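Local coordinates for hypothetical protein TTHA0068 (PDB 2CWY) that is of unknown function, a small all-helical member of the DUF309 family from Thermus thermophilus, at residues L29-G33 with E34-L38; L85-A88 with R89-G93; A14-Y17 with Y18-H21. All coordinates share one frame; numbering follows the deposited sequence.

Contact 1. Residues L29-G33 with E34-L38; sequences LKATG and EERRL
Arg-36 reaches back from the first turn of helix 33-53 and fastens its guanidinium to the chain that leads into that helix. NH1 donates to Ala-31 O at 2.9 Å, and the oxygen lies almost exactly in the guanidinium plane, at its edge. The same nitrogen gives a weak second bond to Leu-29 O, 3.3 Å away and also at the edge, which ties the end of helix 17-30 to the start of the next one.

What carries the group there is an extended chain. With CG anti to the backbone N (chi1 -161°) and the bonds from CG to NE drawn out straight, the aliphatic part runs alongside the Ala-31 carbonyl, and CD passes 3.4 Å from Ala-31 O. The methyl of Ala-31 points toward the helix and rests against its backbone, CB being 3.6 Å from Arg-36 CA. The indole of Trp-28, on helix 17-30, adds a cation-pi partner for the guanidinium.

Further out, two backbone bonds fix the turn that presents Arg-36. Arg-36 N donates to Thr-32 O at 3.1 Å and Arg-37 N to Gly-33 O at 3.0 Å. Gly-33 takes a positive phi of 44°, and a CB there would collide with the N of Glu-34. Arg-37 NE bonds the backbone oxygen of Arg-68, and Glu-34 packs on Leu-72 and Pro-73.

The arrangement is a tight surface connection between two consecutive helices, with a glycine at the start of the second and an arginine from its first turn bonding the carbonyls of the incoming chain.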
loop_
_atom_site.group_PDB
_atom_site.type_symbol
_atom_site.label_atom_id
_atom_site.label_comp_id
_atom_site.label_asym_id
_atom_site.label_seq_id
_atom_site.Cartn_x
_atom_site.Cartn_y
_atom_site.Cartn_z
ATOM N N LEU A 29 -1.426 -12.958 -2.860
ATOM C CA LEU A 29 -2.020 -14.295 -2.859
ATOM C C LEU A 29 -1.020 -15.417 -2.610
ATOM O O LEU A 29 -1.377 -16.456 -2.053
ATOM C CB LEU A 29 -2.724 -14.567 -4.191
ATOM C CG LEU A 29 -4.074 -13.882 -4.405
ATOM C CD1 LEU A 29 -4.502 -14.043 -5.863
ATOM C CD2 LEU A 29 -5.123 -14.503 -3.465
ATOM N N LYS A 30 0.217 -15.212 -3.040
ATOM C CA LYS A 30 1.267 -16.220 -2.886
ATOM C C LYS A 30 2.135 -15.987 -1.657
ATOM O O LYS A 30 2.932 -16.851 -1.276
ATOM C CB LYS A 30 2.179 -16.219 -4.118
ATOM C CG LYS A 30 1.491 -16.587 -5.427
ATOM C CD LYS A 30 0.898 -17.991 -5.367
ATOM C CE LYS A 30 0.381 -18.427 -6.732
ATOM N NZ LYS A 30 1.476 -18.421 -7.731
ATOM N N ALA A 31 1.978 -14.821 -1.039
ATOM C CA ALA A 31 2.792 -14.447 0.116
ATOM C C ALA A 31 2.386 -15.023 1.458
ATOM O O ALA A 31 1.265 -15.494 1.654
ATOM C CB ALA A 31 2.860 -12.926 0.225
ATOM N N THR A 32 3.329 -14.974 2.391
ATOM C CA THR A 32 3.082 -15.444 3.743
ATOM C C THR A 32 3.688 -14.494 4.759
ATOM O O THR A 32 4.505 -13.639 4.415
ATOM C CB THR A 32 3.665 -16.850 3.989
ATOM O OG1 THR A 32 3.287 -17.275 5.302
ATOM C CG2 THR A 32 5.199 -16.847 3.895
ATOM N N GLY A 33 3.246 -14.642 6.009
ATOM C CA GLY A 33 3.753 -13.849 7.116
ATOM C C GLY A 33 3.937 -12.359 6.916
ATOM O O GLY A 33 3.009 -11.655 6.511
ATOM N N GLU A 34 5.145 -11.883 7.210
ATOM C CA GLU A 34 5.479 -10.463 7.094
ATOM C C GLU A 34 5.309 -9.893 5.694
ATOM O O GLU A 34 4.856 -8.758 5.532
ATOM C CB GLU A 34 6.913 -10.224 7.540
ATOM C CG GLU A 34 7.178 -10.569 8.975
ATOM C CD GLU A 34 8.657 -10.579 9.276
ATOM O OE1 GLU A 34 9.372 -11.446 8.730
ATOM O OE2 GLU A 34 9.116 -9.721 10.047
ATOM N N GLU A 35 5.722 -10.667 4.697
ATOM C CA GLU A 35 5.598 -10.263 3.305
ATOM C C GLU A 35 4.128 -10.083 2.922
ATOM O O GLU A 35 3.768 -9.114 2.248
ATOM C CB GLU A 35 6.250 -11.316 2.410
ATOM C CG GLU A 35 7.775 -11.344 2.511
ATOM C CD GLU A 35 8.287 -11.762 3.889
ATOM O OE1 GLU A 35 9.281 -11.162 4.346
ATOM O OE2 GLU A 35 7.711 -12.683 4.515
ATOM N N ARG A 36 3.275 -11.012 3.358
ATOM C CA ARG A 36 1.854 -10.929 3.038
ATOM C C ARG A 36 1.261 -9.697 3.724
ATOM O O ARG A 36 0.449 -8.978 3.141
ATOM C CB ARG A 36 1.109 -12.214 3.475
ATOM C CG ARG A 36 -0.254 -12.427 2.784
ATOM C CD ARG A 36 -1.033 -13.630 3.361
ATOM N NE ARG A 36 -2.348 -13.806 2.735
ATOM C CZ ARG A 36 -2.575 -14.505 1.624
ATOM N NH1 ARG A 36 -1.579 -15.118 1.000
ATOM N NH2 ARG A 36 -3.804 -14.583 1.125
ATOM N N ARG A 37 1.692 -9.424 4.952
ATOM C CA ARG A 37 1.178 -8.263 5.663
ATOM C C ARG A 37 1.587 -6.980 4.939
ATOM O O ARG A 37 0.776 -6.068 4.744
ATOM C CB ARG A 37 1.701 -8.259 7.108
ATOM C CG ARG A 37 0.926 -9.203 8.032
ATOM C CD ARG A 37 1.648 -9.369 9.358
ATOM N NE ARG A 37 1.908 -8.080 9.990
ATOM C CZ ARG A 37 2.872 -7.877 10.879
ATOM N NH1 ARG A 37 3.660 -8.884 11.237
ATOM N NH2 ARG A 37 3.057 -6.670 11.395
ATOM N N LEU A 38 2.850 -6.916 4.531
ATOM C CA LEU A 38 3.334 -5.751 3.826
ATOM C C LEU A 38 2.532 -5.513 2.549
ATOM O O LEU A 38 2.095 -4.397 2.289
ATOM C CB LEU A 38 4.804 -5.918 3.472
ATOM C CG LEU A 38 5.305 -4.823 2.529
ATOM C CD1 LEU A 38 5.430 -3.504 3.288
ATOM C CD2 LEU A 38 6.613 -5.229 1.951
#

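Contact 2. Residues L85-A88 with R89-G93; sequences LQEA and RRRLG
Leu-85 and Arg-89, Gln-86 and Arg-90, Glu-87 and Arg-91 are three i to i+4 pairs along helix 81-92, and each presents its arginine differently. Leu-85 puts CD2 over the centre of one guanidinium face of Arg-89, 3.6 Å from CZ, while Arg-89 NH2 forms a salt bridge with Glu-66 of helix 59-69. Gln-86 and Arg-90 run side by side with their flat ends stacked, the amide and guanidinium planes 13° apart; CD of Gln-86 lies 3.6 Å from Arg-90 CZ, offset toward the rim.

Only the third pair meets edge on. Arg-91 NE donates to Glu-87 OE1 at 2.8 Å, nearly straight at 174°, with the oxygen in the guanidinium plane and using its anti lone pair. An extended Glu-87 chain, its CG anti to the backbone N (chi1 -179°), places the carboxylate there. OE1 also accepts from a water at 2.8 Å and from the indole NE1 of Trp-12. Beyond these pairs, Gly-93 closes the helix in a Schellman motif.

Within the helix the arginines meet aliphatic cover, a stacked amide and a carboxylate whose OE1, gripped by three donors, likely carries much of its charge; Arg-89 finds its counter-charge on another helix.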
loop_
_atom_site.group_PDB
_atom_site.type_symbol
_atom_site.label_atom_id
_atom_site.label_comp_id
_atom_site.label_asym_id
_atom_site.label_seq_id
_atom_site.Cartn_x
_atom_site.Cartn_y
_atom_site.Cartn_z
ATOM N N LEU A 85 3.682 5.057 3.720
ATOM C CA LEU A 85 2.609 5.241 4.697
ATOM C C LEU A 85 2.554 6.718 5.093
ATOM O O LEU A 85 1.470 7.280 5.262
ATOM C CB LEU A 85 2.873 4.366 5.923
ATOM C CG LEU A 85 1.997 4.568 7.164
ATOM C CD1 LEU A 85 0.556 4.225 6.873
ATOM C CD2 LEU A 85 2.526 3.675 8.278
ATOM N N GLN A 86 3.722 7.340 5.245
ATOM C CA GLN A 86 3.789 8.765 5.592
ATOM C C GLN A 86 3.102 9.588 4.506
ATOM O O GLN A 86 2.322 10.493 4.809
ATOM C CB GLN A 86 5.245 9.214 5.725
ATOM C CG GLN A 86 5.434 10.717 5.975
ATOM C CD GLN A 86 6.892 11.070 6.193
ATOM O OE1 GLN A 86 7.698 11.027 5.263
ATOM N NE2 GLN A 86 7.242 11.397 7.425
ATOM N N GLU A 87 3.380 9.266 3.243
ATOM C CA GLU A 87 2.771 9.998 2.139
ATOM C C GLU A 87 1.255 9.801 2.120
ATOM O O GLU A 87 0.495 10.766 1.990
ATOM C CB GLU A 87 3.359 9.580 0.783
ATOM C CG GLU A 87 2.730 10.369 -0.395
ATOM C CD GLU A 87 3.138 9.858 -1.770
ATOM O OE1 GLU A 87 2.377 10.091 -2.737
ATOM O OE2 GLU A 87 4.218 9.234 -1.896
ATOM N N ALA A 88 0.815 8.551 2.249
ATOM C CA ALA A 88 -0.621 8.261 2.259
ATOM C C ALA A 88 -1.312 9.047 3.366
ATOM O O ALA A 88 -2.369 9.652 3.146
ATOM C CB ALA A 88 -0.858 6.770 2.467
ATOM N N ARG A 89 -0.730 9.024 4.560
ATOM C CA ARG A 89 -1.306 9.748 5.685
ATOM C C ARG A 89 -1.459 11.227 5.361
ATOM O O ARG A 89 -2.508 11.820 5.609
ATOM C CB ARG A 89 -0.439 9.575 6.931
ATOM C CG ARG A 89 -0.652 8.257 7.654
ATOM C CD ARG A 89 0.430 8.042 8.710
ATOM N NE ARG A 89 0.153 6.871 9.538
ATOM C CZ ARG A 89 1.041 6.289 10.338
ATOM N NH1 ARG A 89 2.276 6.763 10.416
ATOM N NH2 ARG A 89 0.689 5.245 11.077
ATOM N N ARG A 90 -0.424 11.830 4.796
ATOM C CA ARG A 90 -0.507 13.244 4.463
ATOM C C ARG A 90 -1.574 13.516 3.417
ATOM O O ARG A 90 -2.365 14.458 3.570
ATOM C CB ARG A 90 0.858 13.757 4.015
ATOM C CG ARG A 90 1.793 13.892 5.183
ATOM C CD ARG A 90 3.202 14.250 4.766
ATOM N NE ARG A 90 4.059 14.406 5.940
ATOM C CZ ARG A 90 5.383 14.372 5.885
ATOM N NH1 ARG A 90 5.984 14.189 4.720
ATOM N NH2 ARG A 90 6.104 14.506 6.989
ATOM N N ARG A 91 -1.634 12.685 2.378
ATOM C CA ARG A 91 -2.648 12.865 1.342
ATOM C C ARG A 91 -4.073 12.717 1.887
ATOM O O ARG A 91 -5.007 13.326 1.368
ATOM C CB ARG A 91 -2.437 11.877 0.195
ATOM C CG ARG A 91 -1.252 12.228 -0.706
ATOM C CD ARG A 91 -1.122 11.268 -1.881
ATOM N NE ARG A 91 0.003 11.626 -2.743
ATOM C CZ ARG A 91 -0.012 12.632 -3.609
ATOM N NH1 ARG A 91 -1.097 13.380 -3.742
ATOM N NH2 ARG A 91 1.070 12.899 -4.337
ATOM N N LEU A 92 -4.234 11.905 2.928
ATOM C CA LEU A 92 -5.543 11.682 3.523
ATOM C C LEU A 92 -5.868 12.683 4.617
ATOM O O LEU A 92 -6.998 12.726 5.114
ATOM C CB LEU A 92 -5.629 10.262 4.090
ATOM C CG LEU A 92 -5.526 9.140 3.055
ATOM C CD1 LEU A 92 -5.473 7.779 3.755
ATOM C CD2 LEU A 92 -6.701 9.216 2.108
ATOM N N GLY A 93 -4.884 13.490 4.986
ATOM C CA GLY A 93 -5.080 14.466 6.044
ATOM C C GLY A 93 -5.108 13.770 7.392
ATOM O O GLY A 93 -5.645 14.300 8.364
HETATM O O HOH W 1 3.110 10.350 -5.467
#

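Contact 3. Residues A14-Y17 with Y18-H21; sequences AGRY and YEVH
Arg-16 and Glu-19 make the one charged pairing here, and it is a stack. The two side chains lie side by side, pointing the same way, with guanidinium and carboxylate planes 21° apart. NH2 of Arg-16 comes within 3.4 Å of Glu-19 OE1, but the oxygen sits well out of the guanidinium plane and no N-H points at it.

Nonpolar contact supports the pair: Glu-19 CG lies over one guanidinium face, offset toward the rim and 3.7 Å from Arg-16 CZ, and the two CB atoms are 3.8 Å apart. A bend at chi2 of Glu-19 (61°) brings its carboxylate alongside NH2 of the arginine. An alanine at Glu-19 is likely to take away the CG packing on that face and leave Arg-16 without this nearby negative charge.

Backbone bonds start the helix. Val-20 N donates to Arg-16 O at 3.1 Å, with Arg-16 at the N-cap position; His-21 N bonds Tyr-17 O at 3.2 Å. Aromatic packing holds the buried side, where the Tyr-17 ring meets Trp-12 edge-to-face.

Because charge is balanced without a directed hydrogen bond, the ion pair probably acts by electrostatics and contact alone, leaving the directional hold to the backbone.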
loop_
_atom_site.group_PDB
_atom_site.type_symbol
_atom_site.label_atom_id
_atom_site.label_comp_id
_atom_site.label_asym_id
_atom_site.label_seq_id
_atom_site.Cartn_x
_atom_site.Cartn_y
_atom_site.Cartn_z
ATOM N N ALA A 14 2.034 8.255 -10.690
ATOM C CA ALA A 14 1.143 8.666 -11.769
ATOM C C ALA A 14 -0.327 8.676 -11.322
ATOM O O ALA A 14 -1.232 8.889 -12.137
ATOM C CB ALA A 14 1.324 7.756 -12.978
ATOM N N GLY A 15 -0.560 8.443 -10.032
ATOM C CA GLY A 15 -1.919 8.452 -9.502
ATOM C C GLY A 15 -2.809 7.273 -9.873
ATOM O O GLY A 15 -4.042 7.354 -9.791
ATOM N N ARG A 16 -2.192 6.173 -10.281
ATOM C CA ARG A 16 -2.931 4.973 -10.657
ATOM C C ARG A 16 -3.048 4.041 -9.454
ATOM O O ARG A 16 -2.526 2.929 -9.456
ATOM C CB ARG A 16 -2.217 4.277 -11.814
ATOM C CG ARG A 16 -2.210 5.132 -13.085
ATOM C CD ARG A 16 -2.802 4.363 -14.257
ATOM N NE ARG A 16 -1.832 3.448 -14.845
ATOM C CZ ARG A 16 -2.149 2.358 -15.539
ATOM N NH1 ARG A 16 -1.187 1.595 -16.040
ATOM N NH2 ARG A 16 -3.423 2.018 -15.714
ATOM N N TYR A 17 -3.741 4.519 -8.432
ATOM C CA TYR A 17 -3.918 3.773 -7.190
ATOM C C TYR A 17 -4.621 2.435 -7.330
ATOM O O TYR A 17 -4.215 1.450 -6.712
ATOM C CB TYR A 17 -4.667 4.631 -6.173
ATOM C CG TYR A 17 -3.992 5.953 -5.901
ATOM C CD1 TYR A 17 -2.659 6.009 -5.461
ATOM C CD2 TYR A 17 -4.679 7.153 -6.084
ATOM C CE1 TYR A 17 -2.036 7.234 -5.215
ATOM C CE2 TYR A 17 -4.068 8.377 -5.844
ATOM C CZ TYR A 17 -2.753 8.414 -5.408
ATOM O OH TYR A 17 -2.173 9.639 -5.156
ATOM N N TYR A 18 -5.673 2.388 -8.137
ATOM C CA TYR A 18 -6.394 1.135 -8.310
ATOM C C TYR A 18 -5.499 0.126 -9.047
ATOM O O TYR A 18 -5.536 -1.073 -8.778
ATOM C CB TYR A 18 -7.699 1.392 -9.074
ATOM C CG TYR A 18 -8.823 0.439 -8.710
ATOM C CD1 TYR A 18 -10.122 0.667 -9.157
ATOM C CD2 TYR A 18 -8.586 -0.685 -7.917
ATOM C CE1 TYR A 18 -11.163 -0.204 -8.828
ATOM C CE2 TYR A 18 -9.619 -1.565 -7.579
ATOM C CZ TYR A 18 -10.905 -1.316 -8.039
ATOM O OH TYR A 18 -11.933 -2.176 -7.706
ATOM N N GLU A 19 -4.661 0.623 -9.954
ATOM C CA GLU A 19 -3.756 -0.248 -10.683
ATOM C C GLU A 19 -2.722 -0.856 -9.714
ATOM O O GLU A 19 -2.353 -2.020 -9.841
ATOM C CB GLU A 19 -3.041 0.543 -11.775
ATOM C CG GLU A 19 -2.657 -0.296 -12.964
ATOM C CD GLU A 19 -3.873 -0.909 -13.638
ATOM O OE1 GLU A 19 -4.920 -0.230 -13.716
ATOM O OE2 GLU A 19 -3.784 -2.064 -14.097
ATOM N N VAL A 20 -2.253 -0.065 -8.754
ATOM C CA VAL A 20 -1.299 -0.566 -7.772
ATOM C C VAL A 20 -1.947 -1.745 -7.053
ATOM O O VAL A 20 -1.327 -2.794 -6.845
ATOM C CB VAL A 20 -0.922 0.529 -6.730
ATOM C CG1 VAL A 20 -0.270 -0.114 -5.495
ATOM C CG2 VAL A 20 0.041 1.529 -7.365
ATOM N N HIS A 21 -3.211 -1.572 -6.696
ATOM C CA HIS A 21 -3.961 -2.608 -6.005
ATOM C C HIS A 21 -4.042 -3.900 -6.840
ATOM O O HIS A 21 -3.760 -5.001 -6.350
ATOM C CB HIS A 21 -5.355 -2.052 -5.672
ATOM C CG HIS A 21 -6.175 -2.949 -4.803
ATOM N ND1 HIS A 21 -7.209 -2.480 -4.021
ATOM C CD2 HIS A 21 -6.112 -4.284 -4.583
ATOM C CE1 HIS A 21 -7.744 -3.487 -3.354
ATOM N NE2 HIS A 21 -7.098 -4.594 -3.677
#

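Along the chain contact 3 comes first, then contact 1, then contact 2. Contacts 3 and 1 both use helix 17-30, one at its start and the other at its end, with centres about 20 Å apart; contact 1 continues into helix 33-53. Contact 2 lies on the last helix, 81-92, on the opposite side of the chain's centre from contact 1, their centres about 23 Å apart. Contacts 2 and 3, about 15 Å apart, do touch: Arg-91 CD packs 3.8 Å from Tyr-17 OH. Trp-12 also links them, bonding Glu-87 and meeting the Tyr-17 ring, so helix 81-92 is joined both to helix 5-13 and to the start of helix 17-30 in this all-helical chain.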